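Long-range contact in pyruvate kinase 1 (Trypanosoma brucei brucei, PDB 4KCT), which catalyses the transfer of phosphate from phosphoenolpyruvate to ADP to give pyruvate and ATP, and also has an intrinsic decarboxylase activity: residues Ile294-Ser302 and Glu313-Val321. Numbering follows the deposited sequence.
With PYR (pyruvic acid), chain E.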
ATOM      1  N   ILE A 294      28.240   5.849   6.995  1.00 13.68           N
ATOM      2  CA  ILE A 294      29.159   4.789   7.339  1.00 14.10           C
ATOM      3  C   ILE A 294      28.735   4.248   8.716  1.00 15.07           C
ATOM      4  O   ILE A 294      28.532   5.030   9.663  1.00 14.46           O
ATOM      5  CB  ILE A 294      30.580   5.388   7.499  1.00 14.72           C
ATOM      6  CG1 ILE A 294      31.019   6.121   6.214  1.00 15.61           C
ATOM      7  CG2 ILE A 294      31.573   4.333   7.954  1.00 16.14           C
ATOM      8  CD1 ILE A 294      32.318   6.906   6.375  1.00 15.43           C
ATOM      9  N   CYS A 295      28.600   2.934   8.831  1.00 14.50           N
ATOM     10  CA  CYS A 295      28.434   2.297  10.154  1.00 16.75           C
ATOM     11  C   CYS A 295      29.806   1.826  10.682  1.00 16.89           C
ATOM     12  O   CYS A 295      30.564   1.204   9.951  1.00 16.46           O
ATOM     13  CB  CYS A 295      27.464   1.101  10.045  1.00 15.65           C
ATOM     14  SG  CYS A 295      27.052   0.362  11.668  1.00 23.25           S
ATOM     15  N   ALA A 296      30.137   2.214  11.923  1.00 17.06           N
ATOM     16  CA  ALA A 296      31.479   2.005  12.478  1.00 18.28           C
ATOM     17  C   ALA A 296      31.471   1.234  13.828  1.00 19.73           C
ATOM     18  O   ALA A 296      30.571   1.422  14.664  1.00 16.80           O
ATOM     19  CB  ALA A 296      32.215   3.337  12.651  1.00 16.01           C
ATOM     20  N   THR A 297      32.579   0.521  14.073  1.00 17.17           N
ATOM     21  CA  THR A 297      33.055   0.188  15.422  1.00 17.65           C
ATOM     22  C   THR A 297      32.569  -1.170  15.920  1.00 16.94           C
ATOM     23  O   THR A 297      31.358  -1.444  15.983  1.00 18.09           O
ATOM     24  CB  THR A 297      32.776   1.300  16.452  1.00 19.37           C
ATOM     25  OG1 THR A 297      33.471   2.492  16.054  1.00 21.67           O
ATOM     26  CG2 THR A 297      33.277   0.848  17.850  1.00 19.63           C
ATOM     27  N   GLN A 298      33.532  -2.060  16.121  1.00 15.95           N
ATOM     28  CA  GLN A 298      33.291  -3.418  16.619  1.00 17.92           C
ATOM     29  C   GLN A 298      32.426  -4.299  15.740  1.00 19.53           C
ATOM     30  O   GLN A 298      31.963  -5.363  16.194  1.00 22.18           O
ATOM     31  CB  GLN A 298      32.766  -3.399  18.057  1.00 19.17           C
ATOM     32  CG  GLN A 298      33.782  -2.841  19.069  1.00 18.99           C
ATOM     33  CD  GLN A 298      33.268  -2.940  20.507  1.00 22.77           C
ATOM     34  OE1 GLN A 298      32.075  -2.825  20.747  1.00 17.50           O
ATOM     35  NE2 GLN A 298      34.145  -3.366  21.421  1.00 26.38           N
ATOM     36  N   MET A 299      32.423  -4.025  14.439  1.00 16.23           N
ATOM     37  CA  MET A 299      31.598  -4.815  13.553  1.00 17.63           C
ATOM     38  C   MET A 299      32.068  -6.261  13.467  1.00 17.66           C
ATOM     39  O   MET A 299      31.258  -7.158  13.419  1.00 16.54           O
ATOM     40  CB  MET A 299      31.505  -4.178  12.162  1.00 16.86           C
ATOM     41  CG  MET A 299      31.023  -2.726  12.239  1.00 19.86           C
ATOM     42  SD  MET A 299      30.145  -2.246  10.743  1.00 22.13           S
ATOM     43  CE  MET A 299      28.572  -3.072  10.943  1.00 18.20           C
ATOM     44  N   LEU A 300      33.393  -6.469  13.413  1.00 16.41           N
ATOM     45  CA  LEU A 300      33.954  -7.815  13.329  1.00 17.81           C
ATOM     46  C   LEU A 300      35.084  -7.956  14.360  1.00 18.77           C
ATOM     47  O   LEU A 300      36.087  -8.620  14.108  1.00 19.69           O
ATOM     48  CB  LEU A 300      34.496  -8.089  11.903  1.00 16.98           C
ATOM     49  CG  LEU A 300      33.422  -8.269  10.800  1.00 19.48           C
ATOM     50  CD1 LEU A 300      34.097  -8.335   9.424  1.00 18.75           C
ATOM     51  CD2 LEU A 300      32.602  -9.544  11.044  1.00 19.25           C
ATOM     52  N   GLU A 301      34.834  -7.431  15.551  1.00 18.57           N
ATOM     53  CA  GLU A 301      35.858  -7.210  16.562  0.50 19.73           C
ATOM     54  C   GLU A 301      36.681  -8.482  16.881  1.00 19.42           C
ATOM     55  O   GLU A 301      37.900  -8.433  17.021  1.00 23.32           O
ATOM     56  CB  GLU A 301      35.192  -6.679  17.838  0.50 19.04           C
ATOM     57  CG  GLU A 301      36.159  -6.253  18.926  0.50 21.38           C
ATOM     58  CD  GLU A 301      37.053  -5.111  18.498  0.50 21.73           C
ATOM     59  OE1 GLU A 301      38.088  -4.894  19.164  0.50 27.63           O
ATOM     60  OE2 GLU A 301      36.709  -4.402  17.532  0.50 19.48           O
ATOM     61  N   SER A 302      36.000  -9.597  17.063  1.00 17.74           N
ATOM     62  CA  SER A 302      36.686 -10.800  17.537  1.00 18.76           C
ATOM     63  C   SER A 302      37.719 -11.270  16.502  1.00 20.19           C
ATOM     64  O   SER A 302      38.643 -12.029  16.834  1.00 21.16           O
ATOM     65  CB  SER A 302      35.689 -11.910  17.803  1.00 20.06           C
ATOM     66  OG  SER A 302      35.169 -12.423  16.579  1.00 19.80           O
ATOM     67  N   GLU A 313      28.589 -10.957  15.030  1.00 14.47           N
ATOM     68  CA  GLU A 313      29.338 -10.076  14.158  1.00 14.92           C
ATOM     69  C   GLU A 313      28.879 -10.173  12.708  1.00 15.69           C
ATOM     70  O   GLU A 313      28.713  -9.150  12.006  1.00 13.67           O
ATOM     71  CB  GLU A 313      30.853 -10.337  14.313  1.00 15.75           C
ATOM     72  CG  GLU A 313      31.382  -9.677  15.580  1.00 17.67           C
ATOM     73  CD  GLU A 313      32.686 -10.277  16.103  1.00 19.18           C
ATOM     74  OE1 GLU A 313      33.224 -11.246  15.479  1.00 19.71           O
ATOM     75  OE2 GLU A 313      33.124  -9.822  17.194  1.00 18.48           O
ATOM     76  N   VAL A 314      28.671 -11.384  12.237  1.00 14.19           N
ATOM     77  CA  VAL A 314      28.159 -11.538  10.901  1.00 14.73           C
ATOM     78  C   VAL A 314      26.836 -10.824  10.753  1.00 17.04           C
ATOM     79  O   VAL A 314      26.604 -10.097   9.769  1.00 16.07           O
ATOM     80  CB  VAL A 314      28.009 -13.014  10.515  1.00 16.18           C
ATOM     81  CG1 VAL A 314      27.218 -13.125   9.215  1.00 18.33           C
ATOM     82  CG2 VAL A 314      29.380 -13.641  10.367  1.00 18.40           C
ATOM     83  N   SER A 315      25.957 -10.995  11.733  1.00 17.37           N
ATOM     84  CA  SER A 315      24.649 -10.395  11.615  1.00 17.54           C
ATOM     85  C   SER A 315      24.690  -8.847  11.705  1.00 16.65           C
ATOM     86  O   SER A 315      23.962  -8.158  10.997  1.00 14.36           O
ATOM     87  CB  SER A 315      23.685 -11.011  12.609  1.00 19.80           C
ATOM     88  OG  SER A 315      23.270 -10.095  13.569  1.00 27.50           O
ATOM     89  N   ASP A 316      25.599  -8.323  12.515  1.00 14.47           N
ATOM     90  CA  ASP A 316      25.799  -6.873  12.608  1.00 14.61           C
ATOM     91  C   ASP A 316      26.157  -6.280  11.233  1.00 14.52           C
ATOM     92  O   ASP A 316      25.604  -5.236  10.822  1.00 16.47           O
ATOM     93  CB  ASP A 316      26.936  -6.591  13.607  1.00 14.60           C
ATOM     94  CG  ASP A 316      27.083  -5.101  13.941  1.00 16.82           C
ATOM     95  OD1 ASP A 316      26.063  -4.393  14.122  1.00 18.48           O
ATOM     96  OD2 ASP A 316      28.229  -4.628  13.990  1.00 17.03           O
ATOM     97  N   VAL A 317      27.132  -6.871  10.561  1.00 13.76           N
ATOM     98  CA  VAL A 317      27.489  -6.374   9.221  1.00 14.94           C
ATOM     99  C   VAL A 317      26.297  -6.466   8.246  1.00 14.73           C
ATOM    100  O   VAL A 317      25.968  -5.485   7.542  1.00 14.66           O
ATOM    101  CB  VAL A 317      28.743  -7.084   8.661  1.00 15.99           C
ATOM    102  CG1 VAL A 317      29.030  -6.639   7.229  1.00 14.91           C
ATOM    103  CG2 VAL A 317      29.963  -6.802   9.563  1.00 15.15           C
ATOM    104  N   ALA A 318      25.630  -7.616   8.216  1.00 13.30           N
ATOM    105  CA  ALA A 318      24.525  -7.822   7.268  1.00 14.24           C
ATOM    106  C   ALA A 318      23.424  -6.815   7.573  1.00 13.78           C
ATOM    107  O   ALA A 318      22.855  -6.211   6.679  1.00 13.42           O
ATOM    108  CB  ALA A 318      23.982  -9.258   7.370  1.00 13.09           C
ATOM    109  N   ASN A 319      23.139  -6.614   8.846  1.00 14.38           N
ATOM    110  CA  ASN A 319      22.072  -5.678   9.210  1.00 14.27           C
ATOM    111  C   ASN A 319      22.368  -4.207   8.971  1.00 13.64           C
ATOM    112  O   ASN A 319      21.455  -3.437   8.625  1.00 13.73           O
ATOM    113  CB  ASN A 319      21.589  -5.930  10.647  1.00 15.86           C
ATOM    114  CG  ASN A 319      20.637  -7.107  10.723  1.00 20.46           C
ATOM    115  OD1 ASN A 319      19.658  -7.154   9.970  1.00 22.90           O
ATOM    116  ND2 ASN A 319      21.024  -8.148  11.461  1.00 16.25           N
ATOM    117  N   ALA A 320      23.644  -3.816   9.081  1.00 12.39           N
ATOM    118  CA  ALA A 320      24.054  -2.451   8.694  1.00 13.33           C
ATOM    119  C   ALA A 320      23.800  -2.228   7.195  1.00 14.03           C
ATOM    120  O   ALA A 320      23.239  -1.201   6.792  1.00 14.91           O
ATOM    121  CB  ALA A 320      25.541  -2.186   9.041  1.00 12.50           C
ATOM    122  N   VAL A 321      24.083  -3.242   6.394  1.00 13.21           N
ATOM    123  CA  VAL A 321      23.803  -3.148   4.957  1.00 13.31           C
ATOM    124  C   VAL A 321      22.281  -3.114   4.669  1.00 14.20           C
ATOM    125  O   VAL A 321      21.783  -2.218   3.959  1.00 15.79           O
ATOM    126  CB  VAL A 321      24.425  -4.331   4.213  1.00 13.47           C
ATOM    127  CG1 VAL A 321      23.880  -4.401   2.791  1.00 12.58           C
ATOM    128  CG2 VAL A 321      25.952  -4.198   4.233  1.00 14.54           C
TER
HETATM  129  C   PYR E1003      33.710   5.580  17.631  1.00 27.52           C
HETATM  130  O   PYR E1003      33.072   4.533  17.333  1.00 23.33           O
HETATM  131  OXT PYR E1003      33.471   6.177  18.720  1.00 24.36           O
HETATM  132  CA  PYR E1003      34.650   6.189  16.641  1.00 34.12           C
HETATM  133  O3  PYR E1003      35.308   7.203  16.939  1.00 28.13           O
HETATM  134  CB  PYR E1003      34.712   5.636  15.240  1.00 22.57           C
HETATM  135  O   HOH W   1      31.892  -7.490  18.160  1.00 21.24           O
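Met299 lies across the face of helix 311-323, its side chain bent at chi3 (75°) so that CE tucks in beside the helix, 3.7 Å from CB of Ala320. This is the tight half of the contact. CB of Cys295, in barrel strand 293-296, packs on the same Ala320 methyl at 3.9 Å, and CG2 of Val317 touches both Met299 CB and Leu300 CG, 4.0 Å from the latter. Helix 340-356 also packs on Leu300 and Val317. Asp316 crosses Met299 at about a right angle and brings OD2 to 3.4 Å from CE; that oxygen is salt-bridged to Arg263, while OD1 accepts from Ser315 of the second subunit.

Toward the 3-10 turn at 301-302 the packing turns polar: Gln298, Glu301 and Ser302 are partly exposed and an ordered water enters, though Glu313 stays buried. Glu313 reaches out extended beyond CG, past the carbonyl of Met299, and its carboxylate holds Ser302 twice: OG bonds to OE1 on the syn side at a short 2.5 Å, and the backbone N meets OE2 at 2.9 Å from above the carboxylate plane. OE1 also accepts from Thr310 N, and the water bridges OE2 to Gln298 O.

Strand 293-296 and helix 311-323 belong to one beta-alpha-beta unit of the TIM barrel, and the loop between them carries Thr297, whose OG1 lies 2.4 Å from pyruvate O, a donor contact too short to be taken at face value. With so many donors converging on it, Glu313 is probably ionised, and through Asp316 and Arg263, which also bonds Thr297 O, the pyruvate pocket is linked to the subunit interface.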